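Local structure of secretin XcpQ (Pseudomonas aeruginosa, 4E9J) at residues S67-T79 with H141-S154. The protein forms the outer-membrane channel of a type II secretion system exporting proteins such as elastase LasB, this chain being its periplasmic N0, N1 and N2 domains. Numbering follows the deposited sequence.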
ATOM      1  N   SER A  67      10.074 -20.895  -0.733  1.00 33.99           N
ATOM      2  CA  SER A  67       9.437 -19.779  -0.031  1.00 32.90           C
ATOM      3  C   SER A  67       8.830 -18.783  -1.022  1.00 35.12           C
ATOM      4  O   SER A  67       7.758 -18.246  -0.751  1.00 36.09           O
ATOM      5  CB  SER A  67      10.437 -19.089   0.891  1.00 35.97           C
ATOM      6  OG  SER A  67      11.471 -18.446   0.162  1.00 47.46           O
ATOM      7  N   GLU A  68       9.485 -18.556  -2.170  1.00 27.51           N
ATOM      8  CA  GLU A  68       8.949 -17.660  -3.193  1.00 26.49           C
ATOM      9  C   GLU A  68       7.742 -18.273  -3.921  1.00 31.87           C
ATOM     10  O   GLU A  68       6.835 -17.526  -4.298  1.00 31.38           O
ATOM     11  CB  GLU A  68      10.023 -17.151  -4.160  1.00 27.68           C
ATOM     12  CG  GLU A  68      11.146 -16.390  -3.468  1.00 34.11           C
ATOM     13  CD  GLU A  68      12.480 -16.340  -4.193  1.00 53.51           C
ATOM     14  OE1 GLU A  68      12.679 -17.118  -5.155  1.00 36.81           O
ATOM     15  OE2 GLU A  68      13.335 -15.517  -3.791  1.00 41.51           O
ATOM     16  N   VAL A  69       7.684 -19.608  -4.065  1.00 28.86           N
ATOM     17  CA  VAL A  69       6.516 -20.293  -4.652  1.00 29.65           C
ATOM     18  C   VAL A  69       5.314 -20.082  -3.714  1.00 32.07           C
ATOM     19  O   VAL A  69       4.196 -19.856  -4.180  1.00 30.89           O
ATOM     20  CB  VAL A  69       6.794 -21.803  -4.906  1.00 33.85           C
ATOM     21  CG1 VAL A  69       5.499 -22.582  -5.199  1.00 34.22           C
ATOM     22  CG2 VAL A  69       7.807 -21.985  -6.041  1.00 33.36           C
ATOM     23  N   TYR A  70       5.553 -20.140  -2.394  1.00 30.91           N
ATOM     24  CA  TYR A  70       4.504 -19.914  -1.412  1.00 32.42           C
ATOM     25  C   TYR A  70       4.002 -18.459  -1.473  1.00 34.04           C
ATOM     26  O   TYR A  70       2.794 -18.240  -1.407  1.00 33.98           O
ATOM     27  CB  TYR A  70       4.977 -20.283  -0.004  1.00 36.51           C
ATOM     28  CG  TYR A  70       3.814 -20.412   0.955  1.00 39.46           C
ATOM     29  CD1 TYR A  70       2.986 -21.533   0.935  1.00 41.65           C
ATOM     30  CD2 TYR A  70       3.482 -19.376   1.819  1.00 40.97           C
ATOM     31  CE1 TYR A  70       1.888 -21.643   1.795  1.00 42.13           C
ATOM     32  CE2 TYR A  70       2.395 -19.482   2.690  1.00 42.60           C
ATOM     33  CZ  TYR A  70       1.589 -20.612   2.660  1.00 51.15           C
ATOM     34  OH  TYR A  70       0.494 -20.741   3.485  1.00 59.21           O
ATOM     35  N   GLN A  71       4.905 -17.475  -1.671  1.00 29.55           N
ATOM     36  CA  GLN A  71       4.490 -16.071  -1.835  1.00 29.69           C
ATOM     37  C   GLN A  71       3.607 -15.927  -3.096  1.00 33.14           C
ATOM     38  O   GLN A  71       2.579 -15.244  -3.063  1.00 31.78           O
ATOM     39  CB  GLN A  71       5.704 -15.120  -1.960  1.00 31.91           C
ATOM     40  CG  GLN A  71       6.504 -14.916  -0.681  1.00 49.38           C
ATOM     41  CD  GLN A  71       7.713 -14.051  -0.979  1.00 67.48           C
ATOM     42  OE1 GLN A  71       7.586 -12.886  -1.388  1.00 61.91           O
ATOM     43  NE2 GLN A  71       8.913 -14.603  -0.843  1.00 55.32           N
ATOM     44  N   LEU A  72       3.999 -16.582  -4.204  1.00 28.90           N
ATOM     45  CA  LEU A  72       3.223 -16.557  -5.440  1.00 27.43           C
ATOM     46  C   LEU A  72       1.816 -17.175  -5.202  1.00 26.87           C
ATOM     47  O   LEU A  72       0.819 -16.616  -5.647  1.00 25.50           O
ATOM     48  CB  LEU A  72       3.976 -17.273  -6.555  1.00 28.15           C
ATOM     49  CG  LEU A  72       3.224 -17.521  -7.861  1.00 32.31           C
ATOM     50  CD1 LEU A  72       2.815 -16.204  -8.499  1.00 33.40           C
ATOM     51  CD2 LEU A  72       4.080 -18.341  -8.823  1.00 32.95           C
ATOM     52  N   PHE A  73       1.749 -18.283  -4.464  1.00 22.76           N
ATOM     53  CA  PHE A  73       0.476 -18.919  -4.071  1.00 22.84           C
ATOM     54  C   PHE A  73      -0.433 -17.929  -3.342  1.00 29.04           C
ATOM     55  O   PHE A  73      -1.599 -17.810  -3.689  1.00 28.07           O
ATOM     56  CB  PHE A  73       0.747 -20.146  -3.184  1.00 24.19           C
ATOM     57  CG  PHE A  73      -0.419 -20.647  -2.364  1.00 24.73           C
ATOM     58  CD1 PHE A  73      -1.506 -21.259  -2.974  1.00 27.12           C
ATOM     59  CD2 PHE A  73      -0.385 -20.597  -0.982  1.00 29.02           C
ATOM     60  CE1 PHE A  73      -2.544 -21.808  -2.210  1.00 27.62           C
ATOM     61  CE2 PHE A  73      -1.438 -21.120  -0.220  1.00 32.28           C
ATOM     62  CZ  PHE A  73      -2.522 -21.702  -0.844  1.00 29.29           C
ATOM     63  N   LEU A  74       0.115 -17.187  -2.357  1.00 30.93           N
ATOM     64  CA  LEU A  74      -0.682 -16.198  -1.596  1.00 30.31           C
ATOM     65  C   LEU A  74      -1.194 -15.072  -2.482  1.00 32.16           C
ATOM     66  O   LEU A  74      -2.327 -14.632  -2.307  1.00 32.74           O
ATOM     67  CB  LEU A  74       0.134 -15.634  -0.435  1.00 30.99           C
ATOM     68  CG  LEU A  74       0.555 -16.619   0.658  1.00 35.35           C
ATOM     69  CD1 LEU A  74       1.334 -15.897   1.751  1.00 37.83           C
ATOM     70  CD2 LEU A  74      -0.618 -17.357   1.220  1.00 37.23           C
ATOM     71  N   SER A  75      -0.375 -14.628  -3.451  1.00 26.63           N
ATOM     72  CA  SER A  75      -0.740 -13.595  -4.404  1.00 26.72           C
ATOM     73  C   SER A  75      -1.863 -14.078  -5.300  1.00 31.72           C
ATOM     74  O   SER A  75      -2.771 -13.307  -5.591  1.00 31.37           O
ATOM     75  CB  SER A  75       0.455 -13.176  -5.260  1.00 30.38           C
ATOM     76  OG  SER A  75       1.181 -12.137  -4.625  1.00 40.89           O
ATOM     77  N   VAL A  76      -1.815 -15.348  -5.743  1.00 29.34           N
ATOM     78  CA  VAL A  76      -2.880 -15.911  -6.583  1.00 28.62           C
ATOM     79  C   VAL A  76      -4.178 -16.020  -5.776  1.00 30.30           C
ATOM     80  O   VAL A  76      -5.236 -15.646  -6.265  1.00 30.54           O
ATOM     81  CB  VAL A  76      -2.444 -17.254  -7.240  1.00 33.29           C
ATOM     82  CG1 VAL A  76      -3.625 -17.995  -7.867  1.00 32.67           C
ATOM     83  CG2 VAL A  76      -1.369 -16.992  -8.295  1.00 33.40           C
ATOM     84  N   MET A  77      -4.102 -16.479  -4.538  1.00 27.09           N
ATOM     85  CA  MET A  77      -5.296 -16.607  -3.692  1.00 27.81           C
ATOM     86  C   MET A  77      -5.922 -15.221  -3.482  1.00 37.39           C
ATOM     87  O   MET A  77      -7.105 -15.034  -3.753  1.00 37.95           O
ATOM     88  CB  MET A  77      -4.919 -17.203  -2.324  1.00 29.68           C
ATOM     89  CG  MET A  77      -4.652 -18.726  -2.286  1.00 31.76           C
ATOM     90  SD  MET A  77      -5.807 -19.834  -3.150  1.00 35.70           S
ATOM     91  CE  MET A  77      -4.974 -20.042  -4.626  1.00 32.82           C
ATOM     92  N   SER A  78      -5.113 -14.248  -3.035  1.00 34.90           N
ATOM     93  CA  SER A  78      -5.548 -12.867  -2.852  1.00 34.73           C
ATOM     94  C   SER A  78      -6.105 -12.258  -4.138  1.00 38.38           C
ATOM     95  O   SER A  78      -7.141 -11.600  -4.068  1.00 37.78           O
ATOM     96  CB  SER A  78      -4.417 -12.003  -2.301  1.00 39.79           C
ATOM     97  OG  SER A  78      -4.792 -10.638  -2.237  1.00 57.70           O
ATOM     98  N   THR A  79      -5.501 -12.554  -5.316  1.00 34.20           N
ATOM     99  CA  THR A  79      -6.015 -12.039  -6.597  1.00 34.27           C
ATOM    100  C   THR A  79      -7.472 -12.446  -6.831  1.00 39.32           C
ATOM    101  O   THR A  79      -8.238 -11.635  -7.325  1.00 39.14           O
ATOM    102  CB  THR A  79      -5.139 -12.486  -7.794  1.00 39.97           C
ATOM    103  OG1 THR A  79      -3.855 -11.841  -7.715  1.00 39.54           O
ATOM    104  CG2 THR A  79      -5.781 -12.177  -9.187  1.00 33.75           C
ATOM    105  N   HIS A 141      -3.672  -7.067  -8.796  1.00 37.70           N
ATOM    106  CA  HIS A 141      -2.831  -7.326  -7.641  1.00 35.47           C
ATOM    107  C   HIS A 141      -1.427  -6.917  -7.963  1.00 37.73           C
ATOM    108  O   HIS A 141      -0.974  -7.095  -9.084  1.00 36.10           O
ATOM    109  CB  HIS A 141      -2.856  -8.823  -7.309  1.00 36.27           C
ATOM    110  CG  HIS A 141      -2.084  -9.225  -6.099  1.00 38.88           C
ATOM    111  ND1 HIS A 141      -2.612  -9.130  -4.835  1.00 40.38           N
ATOM    112  CD2 HIS A 141      -0.838  -9.730  -6.013  1.00 40.77           C
ATOM    113  CE1 HIS A 141      -1.671  -9.567  -4.013  1.00 40.19           C
ATOM    114  NE2 HIS A 141      -0.596  -9.963  -4.679  1.00 40.50           N
ATOM    115  N   LEU A 142      -0.724  -6.389  -6.979  1.00 34.78           N
ATOM    116  CA  LEU A 142       0.674  -6.046  -7.144  1.00 35.97           C
ATOM    117  C   LEU A 142       1.365  -6.324  -5.826  1.00 41.19           C
ATOM    118  O   LEU A 142       0.926  -5.823  -4.806  1.00 39.85           O
ATOM    119  CB  LEU A 142       0.854  -4.586  -7.593  1.00 36.16           C
ATOM    120  CG  LEU A 142       2.295  -4.097  -7.754  1.00 40.57           C
ATOM    121  CD1 LEU A 142       3.026  -4.867  -8.849  1.00 42.34           C
ATOM    122  CD2 LEU A 142       2.315  -2.594  -8.089  1.00 40.98           C
ATOM    123  N   ALA A 143       2.402  -7.177  -5.844  1.00 38.66           N
ATOM    124  CA  ALA A 143       3.182  -7.532  -4.655  1.00 37.63           C
ATOM    125  C   ALA A 143       4.659  -7.636  -5.010  1.00 40.05           C
ATOM    126  O   ALA A 143       4.991  -7.986  -6.137  1.00 37.82           O
ATOM    127  CB  ALA A 143       2.702  -8.859  -4.081  1.00 38.17           C
ATOM    128  N   ALA A 144       5.539  -7.345  -4.037  1.00 36.60           N
ATOM    129  CA  ALA A 144       6.984  -7.472  -4.194  1.00 36.43           C
ATOM    130  C   ALA A 144       7.463  -8.836  -3.700  1.00 38.32           C
ATOM    131  O   ALA A 144       6.903  -9.382  -2.741  1.00 37.98           O
ATOM    132  CB  ALA A 144       7.697  -6.383  -3.403  1.00 37.44           C
ATOM    133  N   VAL A 145       8.505  -9.373  -4.344  1.00 34.92           N
ATOM    134  CA  VAL A 145       9.205 -10.606  -3.937  1.00 34.36           C
ATOM    135  C   VAL A 145      10.676 -10.158  -3.829  1.00 38.43           C
ATOM    136  O   VAL A 145      11.452 -10.332  -4.773  1.00 35.47           O
ATOM    137  CB  VAL A 145       9.017 -11.785  -4.925  1.00 38.95           C
ATOM    138  CG1 VAL A 145       9.692 -13.052  -4.396  1.00 39.47           C
ATOM    139  CG2 VAL A 145       7.542 -12.048  -5.182  1.00 39.48           C
ATOM    140  N   PRO A 146      11.035  -9.457  -2.734  1.00 37.87           N
ATOM    141  CA  PRO A 146      12.403  -8.902  -2.632  1.00 38.61           C
ATOM    142  C   PRO A 146      13.569  -9.887  -2.726  1.00 40.71           C
ATOM    143  O   PRO A 146      14.596  -9.501  -3.262  1.00 40.21           O
ATOM    144  CB  PRO A 146      12.407  -8.148  -1.298  1.00 40.87           C
ATOM    145  CG  PRO A 146      11.045  -8.160  -0.795  1.00 45.31           C
ATOM    146  CD  PRO A 146      10.205  -9.097  -1.565  1.00 40.58           C
ATOM    147  N   SER A 147      13.395 -11.155  -2.299  1.00 37.64           N
ATOM    148  CA  SER A 147      14.460 -12.159  -2.373  1.00 37.20           C
ATOM    149  C   SER A 147      14.823 -12.562  -3.805  1.00 40.19           C
ATOM    150  O   SER A 147      15.963 -12.964  -4.047  1.00 39.32           O
ATOM    151  CB  SER A 147      14.117 -13.381  -1.523  1.00 42.28           C
ATOM    152  OG  SER A 147      12.827 -13.917  -1.786  1.00 48.52           O
ATOM    153  N   ALA A 148      13.871 -12.446  -4.756  1.00 35.58           N
ATOM    154  CA  ALA A 148      14.105 -12.740  -6.172  1.00 34.96           C
ATOM    155  C   ALA A 148      14.197 -11.444  -6.999  1.00 37.93           C
ATOM    156  O   ALA A 148      14.392 -11.515  -8.210  1.00 37.11           O
ATOM    157  CB  ALA A 148      12.980 -13.605  -6.706  1.00 36.05           C
ATOM    158  N   ASN A 149      14.074 -10.266  -6.340  1.00 34.36           N
ATOM    159  CA  ASN A 149      14.000  -8.937  -6.954  1.00 33.01           C
ATOM    160  C   ASN A 149      12.963  -8.943  -8.094  1.00 33.75           C
ATOM    161  O   ASN A 149      13.218  -8.516  -9.231  1.00 32.12           O
ATOM    162  CB  ASN A 149      15.366  -8.401  -7.398  1.00 33.46           C
ATOM    163  CG  ASN A 149      15.366  -6.897  -7.455  1.00 44.35           C
ATOM    164  OD1 ASN A 149      15.071  -6.242  -6.457  1.00 35.51           O
ATOM    165  ND2 ASN A 149      15.696  -6.294  -8.579  1.00 35.87           N
ATOM    166  N   ALA A 150      11.781  -9.467  -7.751  1.00 29.71           N
ATOM    167  CA  ALA A 150      10.695  -9.628  -8.680  1.00 29.58           C
ATOM    168  C   ALA A 150       9.419  -9.001  -8.153  1.00 31.73           C
ATOM    169  O   ALA A 150       9.264  -8.772  -6.949  1.00 31.52           O
ATOM    170  CB  ALA A 150      10.478 -11.121  -8.961  1.00 30.70           C
ATOM    171  N   LEU A 151       8.507  -8.724  -9.081  1.00 28.33           N
ATOM    172  CA  LEU A 151       7.175  -8.183  -8.817  1.00 29.17           C
ATOM    173  C   LEU A 151       6.167  -9.264  -9.206  1.00 30.97           C
ATOM    174  O   LEU A 151       6.367  -9.898 -10.223  1.00 30.27           O
ATOM    175  CB  LEU A 151       6.903  -6.978  -9.745  1.00 29.94           C
ATOM    176  CG  LEU A 151       7.672  -5.709  -9.475  1.00 36.84           C
ATOM    177  CD1 LEU A 151       7.511  -4.724 -10.624  1.00 36.68           C
ATOM    178  CD2 LEU A 151       7.228  -5.068  -8.175  1.00 40.61           C
ATOM    179  N   ILE A 152       5.072  -9.399  -8.474  1.00 28.05           N
ATOM    180  CA  ILE A 152       3.968 -10.277  -8.849  1.00 28.95           C
ATOM    181  C   ILE A 152       2.851  -9.335  -9.252  1.00 32.96           C
ATOM    182  O   ILE A 152       2.444  -8.535  -8.421  1.00 32.05           O
ATOM    183  CB  ILE A 152       3.475 -11.208  -7.742  1.00 32.08           C
ATOM    184  CG1 ILE A 152       4.536 -12.221  -7.362  1.00 31.59           C
ATOM    185  CG2 ILE A 152       2.178 -11.949  -8.223  1.00 34.47           C
ATOM    186  CD1 ILE A 152       4.338 -12.815  -6.006  1.00 34.26           C
ATOM    187  N   ILE A 153       2.363  -9.428 -10.499  1.00 29.04           N
ATOM    188  CA  ILE A 153       1.251  -8.614 -11.002  1.00 29.60           C
ATOM    189  C   ILE A 153       0.096  -9.515 -11.457  1.00 31.37           C
ATOM    190  O   ILE A 153       0.344 -10.468 -12.177  1.00 28.91           O
ATOM    191  CB  ILE A 153       1.723  -7.752 -12.208  1.00 33.69           C
ATOM    192  CG1 ILE A 153       2.970  -6.926 -11.823  1.00 36.19           C
ATOM    193  CG2 ILE A 153       0.556  -6.867 -12.755  1.00 34.59           C
ATOM    194  CD1 ILE A 153       3.109  -5.478 -12.468  1.00 48.58           C
ATOM    195  N   SER A 154      -1.148  -9.142 -11.136  1.00 27.72           N
ATOM    196  CA  SER A 154      -2.337  -9.821 -11.639  1.00 29.53           C
ATOM    197  C   SER A 154      -3.152  -8.872 -12.511  1.00 35.71           C
ATOM    198  O   SER A 154      -3.502  -7.798 -12.055  1.00 37.55           O
ATOM    199  CB  SER A 154      -3.218 -10.365 -10.525  1.00 30.29           C
ATOM    200  OG  SER A 154      -2.521 -11.351  -9.792  1.00 32.77           O
TER
HETATM  201  O   HOH W   1      10.814 -12.384  -1.129  1.00 53.14           O
HETATM  202  O   HOH W   2       5.461 -11.484  -1.808  1.00 57.23           O
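Helix 67-79 of the N0 domain packs on the beta-hairpin 141-154 of the N1 domain. Glu68, Gln71 and Ser75 point at the hairpin, and Thr79 meets it at the end of the helix. At the turn, Ser147 OG donates to the anti lone pair of Glu68 OE2 (2.6 Å). The other carboxylate oxygen, OE1, accepts from Ser65 N, so both oxygens of Glu68 are held. The methylene CG of Glu68 lies 3.8 Å from Val145 CG1. Gln71 reaches the hairpin through two waters: one joins its NE2 to Ser147 OG, the other its OE1 to Ala144 O. The helix runs nearly antiparallel to strand 141-145, at 160°. Asn149 and Ala150 form a G1 bulge opposite Val145, which closes the hairpin. Strand 150-155 pairs with strand 114-119, which in turn pairs with strand 55-61 of N0, so a shared sheet also links the two domains. Midway, Ile152 CD1 sits 3.5 Å from Ser75 OG and 3.9 Å from Leu72 CA. His141 CB points at the helix and CG is anti to the backbone N (chi1 -177°), which sets NE2 beside Ser75. There NE2 hydrogen-bonds Ser75 OG (2.8 Å), and Ser75 O lies over one ring face. Thr79 OG1 donates to that same carbonyl oxygen and lies 2.5 Å from Ser154 OG, whose hydroxyl also bonds Thr115 OG1. Thr79 CG2 packs tightly on Ser154 CB (3.4 Å).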